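Local coordinates for diacylglycerol O-acyltransferase (PDB 6CHJ), which probably transfers the acyl group of an acyl-CoA to a diacylglycerol or a long-chain alcohol, giving triacylglycerols or wax esters and releasing CoA, at residues Ala313-Asp318 with Val376-Val381; Val262-Thr267 with His331-Ala336; Phe29-Gly34 with Asp38-Leu43; Arg407-Met412 with Arg429-Ser434; Leu65-Trp70 with Arg195-Ile200. One frame throughout, in Å; residues are numbered along the deposited sequence.

Contact 1: Ala313-Asp318 with Val376-Val381; sequences ASLHTD and VVISNV
Leu315 and Ile378 make a small, fully buried apolar contact on one face of the mixed sheet that contains strands 310-314 and 376-380. The two strands are not neighbours there: strand 290-294 runs between them, and even the nearest pair of CA atoms, those of Leu315 and Val376, are 10.0 Å apart. Side chains alone must therefore close the gap. Leu315, just past the end of its strand, and Ile378 reach toward each other tip to tip, and Leu315 CD1 comes to 3.9 Å from Ile378 CD1. The other Leu315 methyl, CD2, lies 4.2 Å from the same Ile378 CD1, which thus faces the fork of the leucine. In Ile378 the longer branch, CG1, stands opposite the carbonyl carbon (chi1 -52°), and its extended chi2 of -174° carries CD1 outward to the leucine. Val376 adds a looser touch, its CG1 lying 4.3 Å from Leu315 CD1. The bridge passes over Ala291 of the middle strand, which the side chains of Leu315 and Ile378 both touch. Helix 262-280 covers the cluster, with Thr267 and Leu274 against Leu315 and Cys270 against Ile378. The example illustrates how a residue at the end of one strand and a residue of the next strand but one share an apolar layer between sheet and helix, the layered alpha/beta arrangement seen in the CoA-dependent acyltransferase fold.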
# COMPACT_ATOMS: atom_id res chain seq x y z
N ALA B 313 4.76 0.60 -33.76
CA ALA B 313 3.76 1.19 -34.63
C ALA B 313 3.59 2.67 -34.31
O ALA B 313 3.38 3.05 -33.15
CB ALA B 313 2.41 0.47 -34.49
N SER B 314 3.71 3.50 -35.34
CA SER B 314 3.41 4.91 -35.20
C SER B 314 1.93 5.09 -34.92
O SER B 314 1.08 4.46 -35.56
CB SER B 314 3.77 5.67 -36.48
OG SER B 314 3.01 6.87 -36.60
N LEU B 315 1.62 5.96 -33.95
CA LEU B 315 0.22 6.27 -33.67
C LEU B 315 -0.31 7.43 -34.50
O LEU B 315 -1.53 7.63 -34.54
CB LEU B 315 0.05 6.55 -32.17
CG LEU B 315 0.23 5.27 -31.33
CD1 LEU B 315 -0.01 5.52 -29.87
CD2 LEU B 315 -0.66 4.16 -31.83
N HIS B 316 0.57 8.19 -35.17
CA HIS B 316 0.17 9.28 -36.08
C HIS B 316 -0.66 10.33 -35.36
O HIS B 316 -1.69 10.78 -35.86
CB HIS B 316 -0.61 8.75 -37.29
CG HIS B 316 0.21 7.91 -38.21
ND1 HIS B 316 0.02 6.55 -38.33
CD2 HIS B 316 1.22 8.23 -39.05
CE1 HIS B 316 0.89 6.07 -39.20
NE2 HIS B 316 1.63 7.07 -39.65
N THR B 317 -0.21 10.72 -34.17
CA THR B 317 -0.89 11.74 -33.40
C THR B 317 -0.69 13.14 -33.96
O THR B 317 -1.22 14.09 -33.40
CB THR B 317 -0.41 11.67 -31.95
OG1 THR B 317 1.03 11.71 -31.92
CG2 THR B 317 -0.90 10.38 -31.35
N ASP B 318 0.04 13.27 -35.06
CA ASP B 318 0.18 14.53 -35.78
C ASP B 318 -0.88 14.70 -36.86
O ASP B 318 -0.93 15.75 -37.50
CB ASP B 318 1.57 14.61 -36.42
CG ASP B 318 1.75 13.60 -37.54
OD1 ASP B 318 2.35 13.96 -38.58
OD2 ASP B 318 1.26 12.46 -37.41
N VAL B 376 4.70 4.58 -25.35
CA VAL B 376 3.69 3.90 -24.55
C VAL B 376 3.58 2.45 -24.99
O VAL B 376 3.88 2.11 -26.14
CB VAL B 376 2.33 4.65 -24.68
CG1 VAL B 376 1.93 4.77 -26.15
CG2 VAL B 376 1.25 3.98 -23.86
N VAL B 377 3.15 1.58 -24.08
CA VAL B 377 2.79 0.20 -24.39
C VAL B 377 1.29 0.13 -24.60
O VAL B 377 0.52 0.68 -23.80
CB VAL B 377 3.21 -0.75 -23.26
CG1 VAL B 377 2.69 -2.18 -23.53
CG2 VAL B 377 4.74 -0.72 -23.10
N ILE B 378 0.86 -0.51 -25.68
CA ILE B 378 -0.55 -0.79 -25.92
C ILE B 378 -0.66 -2.30 -26.09
O ILE B 378 -0.39 -2.83 -27.18
CB ILE B 378 -1.11 -0.06 -27.14
CG1 ILE B 378 -0.80 1.44 -27.07
CG2 ILE B 378 -2.61 -0.31 -27.23
CD1 ILE B 378 -1.47 2.26 -28.22
N SER B 379 -1.07 -3.00 -25.03
CA SER B 379 -1.12 -4.45 -25.02
C SER B 379 -2.54 -4.93 -25.25
O SER B 379 -3.49 -4.35 -24.72
CB SER B 379 -0.59 -5.01 -23.70
OG SER B 379 0.03 -6.25 -23.91
N ASN B 380 -2.68 -5.99 -26.03
CA ASN B 380 -3.99 -6.52 -26.39
C ASN B 380 -3.93 -8.03 -26.27
O ASN B 380 -3.29 -8.69 -27.08
CB ASN B 380 -4.39 -6.10 -27.80
CG ASN B 380 -5.86 -6.27 -28.05
OD1 ASN B 380 -6.50 -7.12 -27.44
ND2 ASN B 380 -6.41 -5.45 -28.94
N VAL B 381 -4.57 -8.57 -25.24
CA VAL B 381 -4.53 -10.00 -25.01
C VAL B 381 -5.96 -10.54 -24.98
O VAL B 381 -6.69 -10.33 -23.99
CB VAL B 381 -3.73 -10.32 -23.75
CG1 VAL B 381 -2.26 -10.00 -24.02
CG2 VAL B 381 -4.22 -9.48 -22.57

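Contact 2: Val262-Thr267 with His331-Ala336; sequences VNDVVT and HGMEEA
Met333 carries this helix-to-helix contact almost alone, directing its terminal methyl at Asp264 and Thr267. The short axes of 262-267 and 331-336 approach to 10.9 Å with an angle of 126° between their directions, a separation that a long, flexible side chain can span. Met333 sets CG opposite its carbonyl carbon, stays extended at chi2 and then bends at chi3 (-67°), so that CE is turned onto the facing helix. There CE lies 3.4 Å from Asp264 OD1 and 3.8 Å from Thr267 OG1. The sulfur plays a lesser part, with SD 4.1 Å from Thr267 CG2. Thr267 meets the methionine tip to tip, whereas Asp264 and Met333 run past each other in opposite directions.

The threonine rotamer (chi1 -60°) points its methyl away from the backbone N and brings OG1 back along its own helix, where it donates to Asn263 O at 2.9 Å. That carbonyl oxygen also accepts from Thr267 N, the two donors approaching from opposite faces of its plane. Asp264 OD2 is hydrogen-bonded to Thr261 OG1, just ahead of the segment. Thr267 OG1, Asn263 O and Asp264 OD2 thus have partners on their own side. The Met333 methyl has no polar hydrogen to give, so its contacts are van der Waals ones, perhaps aided by a weak attraction between the carboxylate and the slightly polarised S-methyl; no hydrogen bond joins 262-267 to 331-336.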
# COMPACT_ATOMS: atom_id res chain seq x y z
N VAL B 262 -10.51 -5.11 -36.36
CA VAL B 262 -10.83 -4.64 -35.02
C VAL B 262 -9.59 -4.07 -34.34
O VAL B 262 -9.62 -2.96 -33.79
CB VAL B 262 -11.47 -5.75 -34.16
CG1 VAL B 262 -11.71 -5.24 -32.74
CG2 VAL B 262 -12.80 -6.20 -34.78
N ASN B 263 -8.47 -4.80 -34.40
CA ASN B 263 -7.23 -4.32 -33.80
C ASN B 263 -6.86 -2.92 -34.29
O ASN B 263 -6.32 -2.12 -33.52
CB ASN B 263 -6.09 -5.30 -34.07
CG ASN B 263 -5.83 -6.22 -32.90
OD1 ASN B 263 -4.74 -6.22 -32.32
ND2 ASN B 263 -6.84 -7.03 -32.54
N ASP B 264 -7.12 -2.62 -35.57
CA ASP B 264 -6.80 -1.30 -36.09
C ASP B 264 -7.64 -0.23 -35.41
O ASP B 264 -7.11 0.80 -34.97
CB ASP B 264 -7.02 -1.25 -37.61
CG ASP B 264 -6.13 -2.21 -38.37
OD1 ASP B 264 -4.89 -2.19 -38.15
OD2 ASP B 264 -6.66 -2.98 -39.20
N VAL B 265 -8.95 -0.44 -35.33
CA VAL B 265 -9.82 0.59 -34.76
C VAL B 265 -9.46 0.86 -33.30
O VAL B 265 -9.37 2.02 -32.87
CB VAL B 265 -11.30 0.18 -34.90
CG1 VAL B 265 -12.19 1.17 -34.15
CG2 VAL B 265 -11.70 0.08 -36.37
N VAL B 266 -9.23 -0.19 -32.53
CA VAL B 266 -8.93 -0.02 -31.12
C VAL B 266 -7.58 0.69 -30.93
O VAL B 266 -7.42 1.49 -30.00
CB VAL B 266 -8.97 -1.39 -30.43
CG1 VAL B 266 -8.58 -1.25 -29.02
CG2 VAL B 266 -10.38 -2.00 -30.51
N THR B 267 -6.62 0.44 -31.82
CA THR B 267 -5.37 1.18 -31.78
C THR B 267 -5.59 2.64 -32.15
O THR B 267 -4.97 3.54 -31.57
CB THR B 267 -4.34 0.52 -32.70
OG1 THR B 267 -4.10 -0.83 -32.26
CG2 THR B 267 -3.02 1.29 -32.69
N HIS B 331 -2.27 0.67 -42.36
CA HIS B 331 -1.19 0.28 -43.25
C HIS B 331 0.14 0.26 -42.52
O HIS B 331 0.99 -0.60 -42.80
CB HIS B 331 -1.13 1.20 -44.48
CG HIS B 331 -2.25 0.99 -45.45
ND1 HIS B 331 -3.13 1.98 -45.81
CD2 HIS B 331 -2.65 -0.13 -46.11
CE1 HIS B 331 -4.02 1.50 -46.66
NE2 HIS B 331 -3.75 0.22 -46.86
N GLY B 332 0.34 1.18 -41.57
CA GLY B 332 1.59 1.21 -40.85
C GLY B 332 1.84 -0.06 -40.05
O GLY B 332 2.99 -0.49 -39.92
N MET B 333 0.78 -0.67 -39.53
CA MET B 333 0.94 -1.90 -38.76
C MET B 333 0.95 -3.13 -39.66
O MET B 333 1.72 -4.07 -39.42
CB MET B 333 -0.16 -2.02 -37.69
CG MET B 333 -0.08 -0.94 -36.64
SD MET B 333 -0.98 -1.30 -35.12
CE MET B 333 -2.68 -1.28 -35.71
N GLU B 334 0.10 -3.12 -40.69
CA GLU B 334 0.15 -4.14 -41.73
C GLU B 334 1.57 -4.31 -42.26
O GLU B 334 2.10 -5.43 -42.30
CB GLU B 334 -0.81 -3.74 -42.86
CG GLU B 334 -1.01 -4.74 -43.97
CD GLU B 334 -2.17 -4.33 -44.87
OE1 GLU B 334 -1.94 -3.66 -45.91
OE2 GLU B 334 -3.34 -4.65 -44.52
N GLU B 335 2.20 -3.20 -42.65
CA GLU B 335 3.55 -3.25 -43.21
C GLU B 335 4.59 -3.62 -42.16
O GLU B 335 5.59 -4.27 -42.50
CB GLU B 335 3.87 -1.91 -43.87
CG GLU B 335 3.05 -1.66 -45.14
CD GLU B 335 2.90 -0.19 -45.51
OE1 GLU B 335 3.81 0.61 -45.17
OE2 GLU B 335 1.87 0.18 -46.14
N ALA B 336 4.39 -3.23 -40.90
CA ALA B 336 5.38 -3.55 -39.87
C ALA B 336 5.33 -5.02 -39.50
O ALA B 336 6.37 -5.61 -39.17
CB ALA B 336 5.17 -2.67 -38.64

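Contact 3: Phe29-Gly34 with Asp38-Leu43; sequences FSFPEG and DYVAQL
Phe31, the first residue along 29-34 to touch the helix start at 38-43, meets both Tyr39 and Val40 just after strand 22-30 has ended. Its ring receives the edge of Tyr39 on its face in a T-shaped pair, with centroids 5.6 Å apart and planes at 62°. Tyr39 CB also lies over a face of the phenyl ring, 4.3 Å from its centroid, as a CH-pi contact. Farther round, Phe31 CE1 is 3.6 Å from Val40 CG2, and the two side chains cross at about a right angle. Pro32 follows and takes the tyrosine from a different direction: Pro32 CD sits over a face of the Tyr39 ring, 3.7 Å from its centroid, and comes to 3.4 Å from Tyr39 CE2. Tyr39 can serve both residues because its CG stands opposite the backbone N (chi1 164°), which sends the ring toward Phe31 and Pro32. Val40 also packs on Phe128 and Leu119, linking this cluster to strands 115-121 and 127-135. The chemistry is one of aromatic faces meeting C-H groups, of which the proline CD, next to its nitrogen, and the tyrosine edge are polarised: weak attractions that probably help to set how the rings are turned, without any hydrogen bond between the two segments.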
# COMPACT_ATOMS: atom_id res chain seq x y z
N PHE B 29 -18.97 -7.82 -11.08
CA PHE B 29 -20.06 -8.79 -11.15
C PHE B 29 -21.38 -8.15 -10.77
O PHE B 29 -21.43 -7.09 -10.14
CB PHE B 29 -19.86 -9.99 -10.22
CG PHE B 29 -18.58 -10.72 -10.41
CD1 PHE B 29 -18.51 -11.82 -11.24
CD2 PHE B 29 -17.46 -10.36 -9.68
CE1 PHE B 29 -17.32 -12.54 -11.39
CE2 PHE B 29 -16.27 -11.06 -9.82
CZ PHE B 29 -16.20 -12.16 -10.69
N SER B 30 -22.46 -8.82 -11.15
CA SER B 30 -23.78 -8.49 -10.65
C SER B 30 -24.17 -9.48 -9.57
O SER B 30 -23.66 -10.62 -9.53
CB SER B 30 -24.81 -8.49 -11.78
OG SER B 30 -24.78 -7.25 -12.47
N PHE B 31 -25.03 -9.04 -8.65
CA PHE B 31 -25.61 -9.98 -7.70
C PHE B 31 -26.25 -11.14 -8.45
O PHE B 31 -26.98 -10.90 -9.44
CB PHE B 31 -26.69 -9.31 -6.83
CG PHE B 31 -26.16 -8.50 -5.67
CD1 PHE B 31 -24.85 -8.04 -5.65
CD2 PHE B 31 -27.01 -8.19 -4.60
CE1 PHE B 31 -24.39 -7.27 -4.59
CE2 PHE B 31 -26.55 -7.42 -3.53
CZ PHE B 31 -25.23 -6.97 -3.53
N PRO B 32 -26.02 -12.39 -8.05
CA PRO B 32 -26.75 -13.49 -8.68
C PRO B 32 -28.25 -13.30 -8.46
O PRO B 32 -28.67 -12.73 -7.45
CB PRO B 32 -26.23 -14.75 -7.97
CG PRO B 32 -25.01 -14.29 -7.17
CD PRO B 32 -25.25 -12.83 -6.88
N GLU B 33 -29.05 -13.73 -9.44
CA GLU B 33 -30.48 -13.48 -9.37
C GLU B 33 -31.07 -14.05 -8.08
O GLU B 33 -30.81 -15.21 -7.73
CB GLU B 33 -31.20 -14.05 -10.59
CG GLU B 33 -32.71 -13.69 -10.68
CD GLU B 33 -33.05 -12.23 -10.32
OE1 GLU B 33 -33.36 -11.45 -11.24
OE2 GLU B 33 -33.04 -11.88 -9.12
N GLY B 34 -31.84 -13.22 -7.39
CA GLY B 34 -32.48 -13.62 -6.15
C GLY B 34 -31.59 -13.63 -4.92
O GLY B 34 -31.82 -14.45 -4.02
N ASP B 38 -27.72 -8.34 1.38
CA ASP B 38 -26.41 -8.38 2.00
C ASP B 38 -25.54 -9.49 1.43
O ASP B 38 -24.73 -10.09 2.14
CB ASP B 38 -26.56 -8.54 3.52
CG ASP B 38 -27.13 -9.91 3.93
OD1 ASP B 38 -27.68 -10.64 3.07
OD2 ASP B 38 -27.01 -10.26 5.12
N TYR B 39 -25.66 -9.75 0.12
CA TYR B 39 -25.03 -10.92 -0.49
C TYR B 39 -23.51 -10.87 -0.44
O TYR B 39 -22.86 -11.92 -0.38
CB TYR B 39 -25.48 -11.09 -1.95
CG TYR B 39 -24.60 -12.04 -2.74
CD1 TYR B 39 -24.64 -13.41 -2.52
CD2 TYR B 39 -23.71 -11.56 -3.70
CE1 TYR B 39 -23.83 -14.28 -3.24
CE2 TYR B 39 -22.88 -12.42 -4.42
CZ TYR B 39 -22.95 -13.78 -4.19
OH TYR B 39 -22.13 -14.64 -4.90
N VAL B 40 -22.90 -9.68 -0.50
CA VAL B 40 -21.44 -9.66 -0.54
C VAL B 40 -20.87 -10.01 0.83
O VAL B 40 -19.98 -10.86 0.94
CB VAL B 40 -20.92 -8.31 -1.07
CG1 VAL B 40 -19.44 -8.41 -1.38
CG2 VAL B 40 -21.66 -7.93 -2.36
N ALA B 41 -21.43 -9.42 1.90
CA ALA B 41 -20.97 -9.78 3.24
C ALA B 41 -21.09 -11.28 3.49
O ALA B 41 -20.17 -11.90 4.06
CB ALA B 41 -21.73 -8.98 4.29
N GLN B 42 -22.18 -11.90 3.02
CA GLN B 42 -22.29 -13.36 3.05
C GLN B 42 -21.15 -14.02 2.29
O GLN B 42 -20.59 -15.03 2.74
CB GLN B 42 -23.63 -13.82 2.45
CG GLN B 42 -24.86 -13.23 3.09
CD GLN B 42 -26.00 -14.22 3.28
OE1 GLN B 42 -26.70 -14.59 2.32
NE2 GLN B 42 -26.21 -14.64 4.52
N LEU B 43 -20.80 -13.47 1.12
CA LEU B 43 -19.75 -14.07 0.30
C LEU B 43 -18.39 -13.98 0.99
O LEU B 43 -17.61 -14.95 0.99
CB LEU B 43 -19.69 -13.38 -1.07
CG LEU B 43 -18.52 -13.80 -1.97
CD1 LEU B 43 -18.44 -15.31 -2.07
CD2 LEU B 43 -18.61 -13.16 -3.37

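Contact 4: Arg407-Met412 with Arg429-Ser434; sequences RLALNM and RRTLPS
Apolar packing centres on Leu432, whose CD1 methyl is set against Ala409 and Leu410. It comes to 3.5 Å from Leu410 CB and 4.0 Å from Ala409 CB, so one branch of the leucine touches two consecutive residues at once. The Leu410 and Leu432 side chains cross at about a right angle. Leu432 gets there with CG opposite its carbonyl carbon (chi1 -72°) and an extended chi2.

A polar atom against a methyl forms the second kind of contact: Thr431 OG1 approaches Ala409 CB to 3.3 Å, a close touch but not a hydrogen bond. None in fact joins the two segments. On the same loop, Arg429 forms a salt bridge with Asp77 of the second subunit.

All four residues are buried where strand 410-417 begins and the loop leaving strand 420-428 turns toward helix 437-453. Backbone bonds tie Ala409 to Cys428 and to Leu231, while Leu274 and Tyr277 of helix 262-280 pack on Leu410 and Leu432 respectively.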
# COMPACT_ATOMS: atom_id res chain seq x y z
N ARG B 407 9.83 6.74 -17.06
CA ARG B 407 9.84 7.04 -18.50
C ARG B 407 8.83 6.22 -19.30
O ARG B 407 8.87 6.26 -20.55
CB ARG B 407 11.25 6.92 -19.11
CG ARG B 407 12.17 8.10 -18.72
CD ARG B 407 13.69 7.78 -18.76
NE ARG B 407 14.15 6.72 -17.85
CZ ARG B 407 14.61 6.91 -16.61
NH1 ARG B 407 15.03 5.88 -15.90
NH2 ARG B 407 14.66 8.12 -16.08
N LEU B 408 7.91 5.48 -18.63
CA LEU B 408 6.67 4.97 -19.23
C LEU B 408 5.53 5.23 -18.23
O LEU B 408 5.00 4.33 -17.59
CB LEU B 408 6.75 3.47 -19.59
CG LEU B 408 7.72 3.10 -20.71
CD1 LEU B 408 8.03 1.59 -20.72
CD2 LEU B 408 7.15 3.57 -22.06
N ALA B 409 5.13 6.50 -18.11
CA ALA B 409 4.11 6.86 -17.12
C ALA B 409 2.78 6.16 -17.38
O ALA B 409 2.04 5.89 -16.43
CB ALA B 409 3.91 8.38 -17.09
N LEU B 410 2.48 5.81 -18.64
CA LEU B 410 1.17 5.31 -19.04
C LEU B 410 1.30 3.94 -19.67
O LEU B 410 2.16 3.72 -20.54
CB LEU B 410 0.49 6.27 -20.01
CG LEU B 410 -0.92 5.95 -20.54
CD1 LEU B 410 -1.99 5.87 -19.44
CD2 LEU B 410 -1.34 6.97 -21.56
N ASN B 411 0.46 3.01 -19.24
CA ASN B 411 0.40 1.69 -19.84
C ASN B 411 -1.05 1.39 -20.20
O ASN B 411 -1.92 1.38 -19.32
CB ASN B 411 0.97 0.63 -18.90
CG ASN B 411 1.18 -0.69 -19.59
OD1 ASN B 411 0.25 -1.25 -20.17
ND2 ASN B 411 2.41 -1.19 -19.56
N MET B 412 -1.31 1.18 -21.48
CA MET B 412 -2.65 0.92 -21.97
C MET B 412 -2.78 -0.57 -22.22
O MET B 412 -2.02 -1.14 -23.01
CB MET B 412 -2.94 1.70 -23.25
CG MET B 412 -2.88 3.23 -23.09
SD MET B 412 -3.14 4.10 -24.66
CE MET B 412 -4.84 4.61 -24.55
N ARG B 429 -0.13 9.02 -11.24
CA ARG B 429 -1.08 10.09 -10.93
C ARG B 429 -0.47 11.49 -11.08
O ARG B 429 -1.17 12.42 -11.48
CB ARG B 429 -1.60 9.92 -9.50
CG ARG B 429 -2.59 11.01 -9.10
CD ARG B 429 -3.20 10.79 -7.72
NE ARG B 429 -4.33 11.69 -7.51
CZ ARG B 429 -5.60 11.39 -7.76
NH1 ARG B 429 -5.95 10.19 -8.23
NH2 ARG B 429 -6.54 12.30 -7.54
N ARG B 430 0.82 11.67 -10.77
CA ARG B 430 1.38 13.03 -10.86
C ARG B 430 1.65 13.44 -12.31
O ARG B 430 1.29 14.55 -12.72
CB ARG B 430 2.67 13.16 -10.06
CG ARG B 430 3.33 14.51 -10.32
CD ARG B 430 4.79 14.53 -9.96
NE ARG B 430 5.62 13.77 -10.89
CZ ARG B 430 6.84 13.33 -10.61
NH1 ARG B 430 7.36 13.56 -9.40
NH2 ARG B 430 7.55 12.64 -11.51
N THR B 431 2.31 12.59 -13.09
CA THR B 431 2.71 13.08 -14.39
C THR B 431 1.55 13.10 -15.38
O THR B 431 1.64 13.78 -16.40
CB THR B 431 3.92 12.27 -14.93
OG1 THR B 431 3.56 10.90 -15.03
CG2 THR B 431 5.09 12.36 -13.95
N LEU B 432 0.45 12.42 -15.08
CA LEU B 432 -0.69 12.34 -15.98
C LEU B 432 -1.95 12.83 -15.28
O LEU B 432 -2.87 12.04 -15.00
CB LEU B 432 -0.87 10.91 -16.51
CG LEU B 432 0.23 10.58 -17.51
CD1 LEU B 432 0.13 9.15 -17.99
CD2 LEU B 432 0.15 11.55 -18.67
N PRO B 433 -2.04 14.14 -15.01
CA PRO B 433 -3.24 14.68 -14.36
C PRO B 433 -4.49 14.45 -15.19
O PRO B 433 -4.50 14.65 -16.40
CB PRO B 433 -2.92 16.17 -14.24
CG PRO B 433 -1.91 16.43 -15.32
CD PRO B 433 -1.07 15.20 -15.32
N SER B 434 -5.56 14.00 -14.50
CA SER B 434 -6.90 13.88 -15.06
C SER B 434 -6.99 12.73 -16.06
O SER B 434 -7.72 12.79 -17.04
CB SER B 434 -7.37 15.19 -15.69
OG SER B 434 -7.36 16.22 -14.72

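Contact 5: Leu65-Trp70 with Arg195-Ile200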
# COMPACT_ATOMS: atom_id res chain seq x y z
N LEU B 65 21.64 -18.86 -0.02
CA LEU B 65 22.88 -18.09 0.07
C LEU B 65 22.77 -16.78 -0.71
O LEU B 65 22.56 -15.71 -0.13
CB LEU B 65 24.08 -18.91 -0.41
CG LEU B 65 25.46 -18.54 0.17
CD1 LEU B 65 25.69 -19.20 1.52
CD2 LEU B 65 26.58 -18.89 -0.82
N GLY B 66 22.91 -16.85 -2.04
CA GLY B 66 22.81 -15.64 -2.83
C GLY B 66 21.70 -15.62 -3.86
O GLY B 66 21.33 -14.55 -4.35
N GLN B 67 21.14 -16.79 -4.19
CA GLN B 67 20.27 -16.90 -5.35
C GLN B 67 18.80 -17.06 -4.95
O GLN B 67 18.48 -17.86 -4.06
CB GLN B 67 20.71 -18.08 -6.22
CG GLN B 67 20.70 -17.79 -7.73
CD GLN B 67 21.51 -16.54 -8.14
OE1 GLN B 67 21.39 -16.03 -9.26
NE2 GLN B 67 22.35 -16.06 -7.23
N PRO B 68 17.89 -16.33 -5.61
CA PRO B 68 16.48 -16.35 -5.20
C PRO B 68 15.76 -17.61 -5.67
O PRO B 68 15.91 -18.05 -6.81
CB PRO B 68 15.91 -15.11 -5.89
CG PRO B 68 16.76 -14.95 -7.12
CD PRO B 68 18.15 -15.39 -6.71
N VAL B 69 14.96 -18.17 -4.77
CA VAL B 69 14.20 -19.39 -5.04
C VAL B 69 12.81 -19.24 -4.44
O VAL B 69 12.59 -18.49 -3.49
CB VAL B 69 14.88 -20.65 -4.47
CG1 VAL B 69 16.27 -20.82 -5.06
CG2 VAL B 69 14.94 -20.59 -2.95
N TRP B 70 11.86 -19.96 -5.03
CA TRP B 70 10.55 -20.12 -4.43
C TRP B 70 10.59 -21.24 -3.39
O TRP B 70 11.41 -22.16 -3.48
CB TRP B 70 9.50 -20.46 -5.49
CG TRP B 70 9.28 -19.42 -6.54
CD1 TRP B 70 9.30 -19.62 -7.89
CD2 TRP B 70 8.97 -18.03 -6.35
NE1 TRP B 70 9.03 -18.45 -8.56
CE2 TRP B 70 8.82 -17.46 -7.63
CE3 TRP B 70 8.82 -17.22 -5.23
CZ2 TRP B 70 8.53 -16.11 -7.82
CZ3 TRP B 70 8.52 -15.88 -5.41
CH2 TRP B 70 8.39 -15.34 -6.70
N ARG B 195 21.54 -11.87 -17.56
CA ARG B 195 21.98 -12.95 -16.68
C ARG B 195 21.59 -12.73 -15.22
O ARG B 195 20.70 -13.43 -14.70
CB ARG B 195 23.51 -13.18 -16.82
CG ARG B 195 24.45 -12.03 -16.40
CD ARG B 195 25.87 -12.21 -16.93
NE ARG B 195 25.93 -11.97 -18.37
CZ ARG B 195 25.85 -10.77 -18.93
NH1 ARG B 195 25.71 -9.69 -18.17
NH2 ARG B 195 25.91 -10.64 -20.25
N GLN B 196 22.21 -11.77 -14.54
CA GLN B 196 22.34 -11.81 -13.10
C GLN B 196 21.87 -10.52 -12.44
O GLN B 196 21.62 -9.50 -13.10
CB GLN B 196 23.80 -12.09 -12.70
CG GLN B 196 24.03 -13.52 -12.31
CD GLN B 196 22.93 -14.04 -11.40
OE1 GLN B 196 22.76 -13.57 -10.27
NE2 GLN B 196 22.15 -14.99 -11.90
N LEU B 197 21.73 -10.60 -11.12
CA LEU B 197 21.70 -9.41 -10.30
C LEU B 197 22.95 -8.59 -10.56
O LEU B 197 24.03 -9.14 -10.80
CB LEU B 197 21.61 -9.78 -8.81
CG LEU B 197 22.69 -10.72 -8.25
CD1 LEU B 197 23.73 -9.97 -7.40
CD2 LEU B 197 22.07 -11.87 -7.45
N GLY B 198 22.80 -7.27 -10.55
CA GLY B 198 23.94 -6.38 -10.65
C GLY B 198 23.52 -5.02 -10.16
O GLY B 198 22.34 -4.79 -9.86
N THR B 199 24.49 -4.12 -10.08
CA THR B 199 24.12 -2.72 -9.88
C THR B 199 23.74 -2.12 -11.23
O THR B 199 24.07 -2.66 -12.29
CB THR B 199 25.27 -1.93 -9.26
OG1 THR B 199 24.77 -0.68 -8.76
CG2 THR B 199 26.35 -1.65 -10.29
N ILE B 200 23.01 -1.00 -11.20
CA ILE B 200 22.51 -0.42 -12.46
C ILE B 200 23.63 -0.00 -13.40
O ILE B 200 23.54 -0.33 -14.60
CB ILE B 200 21.51 0.74 -12.15
CG1 ILE B 200 20.13 0.18 -11.81
CG2 ILE B 200 21.39 1.66 -13.37
CD1 ILE B 200 19.10 1.26 -11.55
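Gln67 and Gln196 face each other from opposite directions and provide the polar part of this surface contact. Gln196 NE2 donates to Gln67 OE1 at 2.9 Å, but the bond is weak because the N-H...O angle is only 129°. The amide planes are turned 43° apart, and Gln196 presents both its polar atoms to the same oxygen: Gln67 OE1 also lies 3.0 Å from Gln196 OE1. Two acceptors so close make the placing of these amides somewhat doubtful. Gln196 bends at chi2 (-44°), which curls its amide back toward its own backbone, where OE1 accepts a weak, 3.3 Å bond from Leu197 N.

Looser packing supplements the pair. Leu197 CD2 rests 4.2 Å from Gly66 O and the same distance from Gln67 NE2, a methyl lying against polar atoms.

Gly66 belongs to the turn between strands 59-64 and 67-72, which pair as a beta hairpin, and Gln67 opens the second strand. The partner segment is the loop that leads into helix 200-212. Helix 6-13 lies beside both: its Gln9 touches Gln67, Gln196 and Leu197, and its Trp13 NE1 is hydrogen-bonded to Gly198 O, so the N-terminal helix joins hairpin and loop.

How the contacts relate
Contacts 2 and 4, which do not touch, are linked through contact 1 around a mixed sheet and helix 262-280. Contacts 1 and 2, their centres about 9 Å apart, meet where Ala313 CB lies 3.6 Å from Met333 CG. Contact 4 joins contact 1 through neighbouring strands, with Ser379 N 2.9 Å from Met412 O in a probable hydrogen bond. Contacts 3 and 5 touch none of the others, and their centres are about 45 Å apart. Contact 3 meets strand 127-135 of the other sheet near its beginning; the HHxxxDG sequence, the probable active-site motif of this superfamily, starts at its far end. Contact 5 comes within about 8 Å of contact 4, nearest atoms.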